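Local coordinates for protein cellulase (Uncultured bacterium, PDB 6XSO) that probably hydrolyses internal beta-1,4-glycosidic links of cellulose and related plant polysaccharides, as a broad-specificity endoglucanase of glycoside hydrolase family 5, at residues 133-138 with 144-149; 284-289 with 336-341. One frame throughout, in Å; residues are numbered along the deposited sequence.

Contact 1. Residues 133-138 with 144-149; sequences KSWIKA and NQNKAK
In the loop that leads from strand 116-119 into helix 140-161, W135 turns the edge of its six-membered ring to N146, on an early turn of that helix. ND2 of N146 comes near the indole plane, 3.9 Å from CE3 of W135, with ring and amide 75° apart. It lies 2.9 Å from the backbone O of W135 and gives a weak hydrogen bond to OD1 of N142. That carbonyl O accepts a hydrogen bond from ND2 of N142. Across the amide, Q145 NE2 donates to N146 OD1 at 3.1 Å, nearly straight at 165° but from above the carbonyl plane. The unit is the third strand-loop-helix step of a (beta/alpha)8 barrel, and a bound PEG fragment lies about 3 Å from the tryptophan side chain. With chi1 at 68°, the indole folds back over its own backbone, and CG1 of I136 lies 3.5 Å above the ring centre; D124 takes the indole N-H. K149 adds its CB, 4.4 Å from CZ3 of W135, while its NZ is hydrogen-bonded to the backbone O of A91. With an alanine replacing N146, Q145 NE2 would probably lose its acceptor, N142 its weak N-H donor, and a gap would open beside CE3.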
loop_
_atom_site.group_PDB
_atom_site.type_symbol
_atom_site.label_atom_id
_atom_site.label_comp_id
_atom_site.label_asym_id
_atom_site.label_seq_id
_atom_site.Cartn_x
_atom_site.Cartn_y
_atom_site.Cartn_z
ATOM N N LYS A 133 -7.948 16.934 -7.438
ATOM C CA LYS A 133 -7.127 16.600 -8.600
ATOM C C LYS A 133 -5.784 16.121 -8.065
ATOM O O LYS A 133 -5.045 16.902 -7.457
ATOM C CB LYS A 133 -6.924 17.781 -9.549
ATOM C CG LYS A 133 -6.539 17.275 -10.944
ATOM C CD LYS A 133 -6.174 18.359 -11.953
ATOM C CE LYS A 133 -6.280 17.797 -13.368
ATOM N NZ LYS A 133 -5.535 18.584 -14.390
ATOM N N SER A 134 -5.467 14.846 -8.271
ATOM C CA SER A 134 -4.231 14.303 -7.725
ATOM C C SER A 134 -3.032 14.950 -8.410
ATOM O O SER A 134 -3.059 15.231 -9.612
ATOM C CB SER A 134 -4.183 12.795 -7.939
ATOM O OG SER A 134 -4.314 12.480 -9.311
ATOM N N TRP A 135 -1.969 15.187 -7.640
ATOM C CA TRP A 135 -0.809 15.878 -8.190
ATOM C C TRP A 135 0.247 14.938 -8.755
ATOM O O TRP A 135 1.040 15.373 -9.601
ATOM C CB TRP A 135 -0.198 16.864 -7.186
ATOM C CG TRP A 135 0.459 16.314 -5.970
ATOM C CD1 TRP A 135 -0.147 15.948 -4.810
ATOM C CD2 TRP A 135 1.867 16.113 -5.766
ATOM N NE1 TRP A 135 0.787 15.502 -3.897
ATOM C CE2 TRP A 135 2.032 15.622 -4.460
ATOM C CE3 TRP A 135 3.002 16.304 -6.562
ATOM C CZ2 TRP A 135 3.284 15.307 -3.935
ATOM C CZ3 TRP A 135 4.241 15.991 -6.038
ATOM C CH2 TRP A 135 4.371 15.507 -4.732
ATOM N N ILE A 136 0.272 13.679 -8.320
ATOM C CA ILE A 136 1.205 12.684 -8.835
ATOM C C ILE A 136 0.440 11.872 -9.877
ATOM O O ILE A 136 -0.488 11.136 -9.531
ATOM C CB ILE A 136 1.768 11.784 -7.731
ATOM C CG1 ILE A 136 2.456 12.629 -6.661
ATOM C CG2 ILE A 136 2.725 10.754 -8.326
ATOM C CD1 ILE A 136 2.885 11.826 -5.450
ATOM N N LYS A 137 0.807 12.007 -11.145
ATOM C CA LYS A 137 0.124 11.300 -12.221
ATOM C C LYS A 137 1.107 10.517 -13.078
ATOM O O LYS A 137 2.253 10.933 -13.283
ATOM C CB LYS A 137 -0.649 12.264 -13.123
ATOM C CG LYS A 137 -1.684 13.098 -12.384
ATOM C CD LYS A 137 -2.643 13.739 -13.369
ATOM C CE LYS A 137 -3.736 14.548 -12.716
ATOM N NZ LYS A 137 -4.578 13.724 -11.814
ATOM N N ALA A 138 0.624 9.387 -13.603
ATOM C CA ALA A 138 1.393 8.545 -14.519
ATOM C C ALA A 138 1.314 9.175 -15.901
ATOM O O ALA A 138 0.562 8.753 -16.785
ATOM C CB ALA A 138 0.866 7.115 -14.506
ATOM N N ASN A 144 8.105 14.887 -15.145
ATOM C CA ASN A 144 9.201 15.838 -15.311
ATOM C C ASN A 144 8.964 17.088 -14.480
ATOM O O ASN A 144 9.900 17.664 -13.917
ATOM C CB ASN A 144 9.375 16.203 -16.789
ATOM C CG ASN A 144 9.934 15.054 -17.614
ATOM O OD1 ASN A 144 10.574 14.139 -17.081
ATOM N ND2 ASN A 144 9.710 15.102 -18.923
ATOM N N GLN A 145 7.709 17.521 -14.395
ATOM C CA GLN A 145 7.390 18.739 -13.664
ATOM C C GLN A 145 7.552 18.556 -12.159
ATOM O O GLN A 145 8.045 19.451 -11.469
ATOM C CB GLN A 145 5.947 19.145 -13.966
ATOM C CG GLN A 145 5.436 20.306 -13.135
ATOM C CD GLN A 145 3.948 20.542 -13.311
ATOM O OE1 GLN A 145 3.496 21.000 -14.366
ATOM N NE2 GLN A 145 3.176 20.216 -12.281
ATOM N N ASN A 146 7.149 17.397 -11.640
ATOM C CA ASN A 146 7.008 17.185 -10.202
ATOM C C ASN A 146 8.121 16.342 -9.588
ATOM O O ASN A 146 8.115 16.129 -8.363
ATOM C CB ASN A 146 5.656 16.521 -9.932
ATOM C CG ASN A 146 4.502 17.469 -10.131
ATOM O OD1 ASN A 146 4.652 18.675 -10.034
ATOM N ND2 ASN A 146 3.343 16.919 -10.430
ATOM N N LYS A 147 9.076 15.880 -10.399
ATOM C CA LYS A 147 10.165 15.041 -9.901
ATOM C C LYS A 147 10.853 15.672 -8.694
ATOM O O LYS A 147 11.082 15.012 -7.680
ATOM C CB LYS A 147 11.168 14.822 -11.042
ATOM C CG LYS A 147 12.510 14.232 -10.626
ATOM C CD LYS A 147 13.454 14.026 -11.819
ATOM C CE LYS A 147 14.870 13.740 -11.337
ATOM N NZ LYS A 147 15.646 12.875 -12.268
ATOM N N ALA A 148 11.198 16.954 -8.789
ATOM C CA ALA A 148 11.940 17.593 -7.704
ATOM C C ALA A 148 11.133 17.626 -6.410
ATOM O O ALA A 148 11.661 17.334 -5.331
ATOM C CB ALA A 148 12.352 19.005 -8.107
ATOM N N LYS A 149 9.850 17.981 -6.494
ATOM C CA LYS A 149 9.023 18.045 -5.288
ATOM C C LYS A 149 8.810 16.658 -4.692
ATOM O O LYS A 149 8.836 16.488 -3.463
ATOM C CB LYS A 149 7.661 18.662 -5.611
ATOM C CG LYS A 149 6.926 19.206 -4.401
ATOM C CD LYS A 149 7.140 20.721 -4.282
ATOM C CE LYS A 149 6.147 21.501 -5.138
ATOM N NZ LYS A 149 6.167 22.957 -4.834
#

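Contact 2. Residues 284-289 with 336-341; sequences TDTRDL and VAQAKA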
loop_
_atom_site.group_PDB
_atom_site.type_symbol
_atom_site.label_atom_id
_atom_site.label_comp_id
_atom_site.label_asym_id
_atom_site.label_seq_id
_atom_site.Cartn_x
_atom_site.Cartn_y
_atom_site.Cartn_z
ATOM N N THR A 284 -10.138 -20.426 -9.200
ATOM C CA THR A 284 -9.430 -20.303 -10.470
ATOM C C THR A 284 -9.036 -18.858 -10.771
ATOM O O THR A 284 -7.930 -18.598 -11.262
ATOM C CB THR A 284 -10.314 -20.871 -11.582
ATOM O OG1 THR A 284 -10.566 -22.251 -11.304
ATOM C CG2 THR A 284 -9.632 -20.724 -12.922
ATOM N N ASP A 285 -9.926 -17.904 -10.496
ATOM C CA ASP A 285 -9.588 -16.503 -10.688
ATOM C C ASP A 285 -8.417 -16.104 -9.798
ATOM O O ASP A 285 -7.520 -15.361 -10.214
ATOM C CB ASP A 285 -10.774 -15.615 -10.323
ATOM C CG ASP A 285 -11.873 -15.623 -11.349
ATOM O OD1 ASP A 285 -11.645 -16.014 -12.524
ATOM O OD2 ASP A 285 -12.992 -15.214 -10.962
ATOM N N THR A 286 -8.421 -16.563 -8.551
ATOM C CA THR A 286 -7.314 -16.242 -7.661
ATOM C C THR A 286 -6.021 -16.877 -8.151
ATOM O O THR A 286 -4.957 -16.244 -8.112
ATOM C CB THR A 286 -7.674 -16.682 -6.242
ATOM O OG1 THR A 286 -8.752 -15.858 -5.763
ATOM C CG2 THR A 286 -6.474 -16.560 -5.311
ATOM N N ARG A 287 -6.098 -18.114 -8.649
ATOM C CA ARG A 287 -4.914 -18.769 -9.197
ATOM C C ARG A 287 -4.364 -17.982 -10.385
ATOM O O ARG A 287 -3.145 -17.832 -10.529
ATOM C CB ARG A 287 -5.244 -20.207 -9.614
ATOM C CG ARG A 287 -4.006 -21.069 -9.843
ATOM C CD ARG A 287 -4.353 -22.570 -9.966
ATOM N NE ARG A 287 -5.597 -22.917 -9.273
ATOM C CZ ARG A 287 -5.719 -23.088 -7.957
ATOM N NH1 ARG A 287 -4.672 -22.958 -7.150
ATOM N NH2 ARG A 287 -6.906 -23.382 -7.444
ATOM N N ASP A 288 -5.247 -17.443 -11.227
ATOM C CA ASP A 288 -4.792 -16.658 -12.374
ATOM C C ASP A 288 -4.113 -15.376 -11.916
ATOM O O ASP A 288 -3.059 -15.004 -12.447
ATOM C CB ASP A 288 -5.986 -16.340 -13.276
ATOM C CG ASP A 288 -5.640 -15.342 -14.376
ATOM O OD1 ASP A 288 -4.909 -15.738 -15.302
ATOM O OD2 ASP A 288 -6.096 -14.174 -14.313
ATOM N N LEU A 289 -4.706 -14.691 -10.936
ATOM C CA LEU A 289 -4.085 -13.504 -10.359
ATOM C C LEU A 289 -2.691 -13.824 -9.838
ATOM O O LEU A 289 -1.714 -13.133 -10.161
ATOM C CB LEU A 289 -4.966 -12.962 -9.228
ATOM C CG LEU A 289 -4.331 -12.002 -8.217
ATOM C CD1 LEU A 289 -4.011 -10.679 -8.883
ATOM C CD2 LEU A 289 -5.223 -11.741 -7.020
ATOM N N VAL A 336 -5.808 -16.083 0.919
ATOM C CA VAL A 336 -4.682 -16.029 1.846
ATOM C C VAL A 336 -3.766 -17.221 1.632
ATOM O O VAL A 336 -2.541 -17.077 1.635
ATOM C CB VAL A 336 -5.192 -15.931 3.297
ATOM C CG1 VAL A 336 -4.055 -16.132 4.297
ATOM C CG2 VAL A 336 -5.840 -14.551 3.505
ATOM N N ALA A 337 -4.344 -18.414 1.449
ATOM C CA ALA A 337 -3.544 -19.620 1.270
ATOM C C ALA A 337 -2.734 -19.564 -0.020
ATOM O O ALA A 337 -1.548 -19.927 -0.032
ATOM C CB ALA A 337 -4.437 -20.857 1.255
ATOM N N GLN A 338 -3.365 -19.163 -1.126
ATOM C CA GLN A 338 -2.620 -19.132 -2.384
ATOM C C GLN A 338 -1.493 -18.107 -2.313
ATOM O O GLN A 338 -0.383 -18.354 -2.803
ATOM C CB GLN A 338 -3.551 -18.869 -3.576
ATOM C CG GLN A 338 -4.518 -19.997 -3.909
ATOM C CD GLN A 338 -4.980 -19.938 -5.358
ATOM O OE1 GLN A 338 -4.171 -19.813 -6.275
ATOM N NE2 GLN A 338 -6.288 -20.017 -5.564
ATOM N N ALA A 339 -1.753 -16.958 -1.688
ATOM C CA ALA A 339 -0.707 -15.955 -1.496
ATOM C C ALA A 339 0.420 -16.502 -0.632
ATOM O O ALA A 339 1.600 -16.352 -0.970
ATOM C CB ALA A 339 -1.324 -14.697 -0.875
ATOM N N LYS A 340 0.075 -17.195 0.459
ATOM C CA LYS A 340 1.095 -17.705 1.370
ATOM C C LYS A 340 2.016 -18.702 0.678
ATOM O O LYS A 340 3.232 -18.706 0.919
ATOM C CB LYS A 340 0.423 -18.339 2.594
ATOM C CG LYS A 340 1.380 -18.844 3.697
ATOM C CD LYS A 340 0.632 -19.539 4.824
ATOM C CE LYS A 340 1.589 -19.886 5.977
ATOM N NZ LYS A 340 0.933 -20.707 7.043
ATOM N N ALA A 341 1.453 -19.560 -0.178
ATOM C CA ALA A 341 2.260 -20.558 -0.867
ATOM C C ALA A 341 3.311 -19.919 -1.768
ATOM O O ALA A 341 4.359 -20.528 -2.012
ATOM C CB ALA A 341 1.358 -21.501 -1.659
#
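Q338 of helix 325-341 reaches across to helix 279-298 and meets two consecutive residues, T286 and R287, the backbones coming to 7.2 Å between CA of R287 and CA of Q338. Van der Waals contact comes from T286, whose CG2 methyl lies against the glutamine amide, 3.5 Å from NE2 of Q338; T286 holds CG2 anti to its own nitrogen (chi1 -67° for OG1) and so points the methyl at Q338. The second kind of interaction is between flat groups. R287 bends at chi3 (-26°), bringing its guanidinium round so that Q338 NE2 lies over one face, the two planes only 8° apart; NH1 of R287 is 3.5 Å from CD of Q338. With the groups face to face, the N-H bonds of R287 NH1 are likely to run alongside rather than at Q338 OE1, consistent with the poor angle at 3.3 Å. OE1 of Q338 instead rests 3.2 Å from CA of R287. True hydrogen bonds grip the amide from elsewhere: Q338 NE2 gives to D334 OD2, one turn earlier on its own helix, and to the backbone O of R283, fixing which way the amide faces. These two helices are successive members of the outer layer of the barrel, following strands 264-270 and 304-309, and helix 366-377 packs against V336 beyond them.

Overall arrangement
Contacts 1 and 2 lie on opposite sides of the chain's centre, each centred about 19 Å from it; their centres are 34 Å apart and their nearest atoms about 19 Å, so they do not touch. They illustrate two scales of the same fold. Contact 1 is local, settling a loop onto the helix it leads into, whereas contact 2 joins neighbouring outer helices across 46 intervening residues, a barrel strand among them. In family 5 the active site lies at the C-terminal ends of the barrel strands, from which the loop of 133-138 also departs. The PEG fragment beside W135 probably comes from the crystallisation medium, and its position alone does not mark a substrate site.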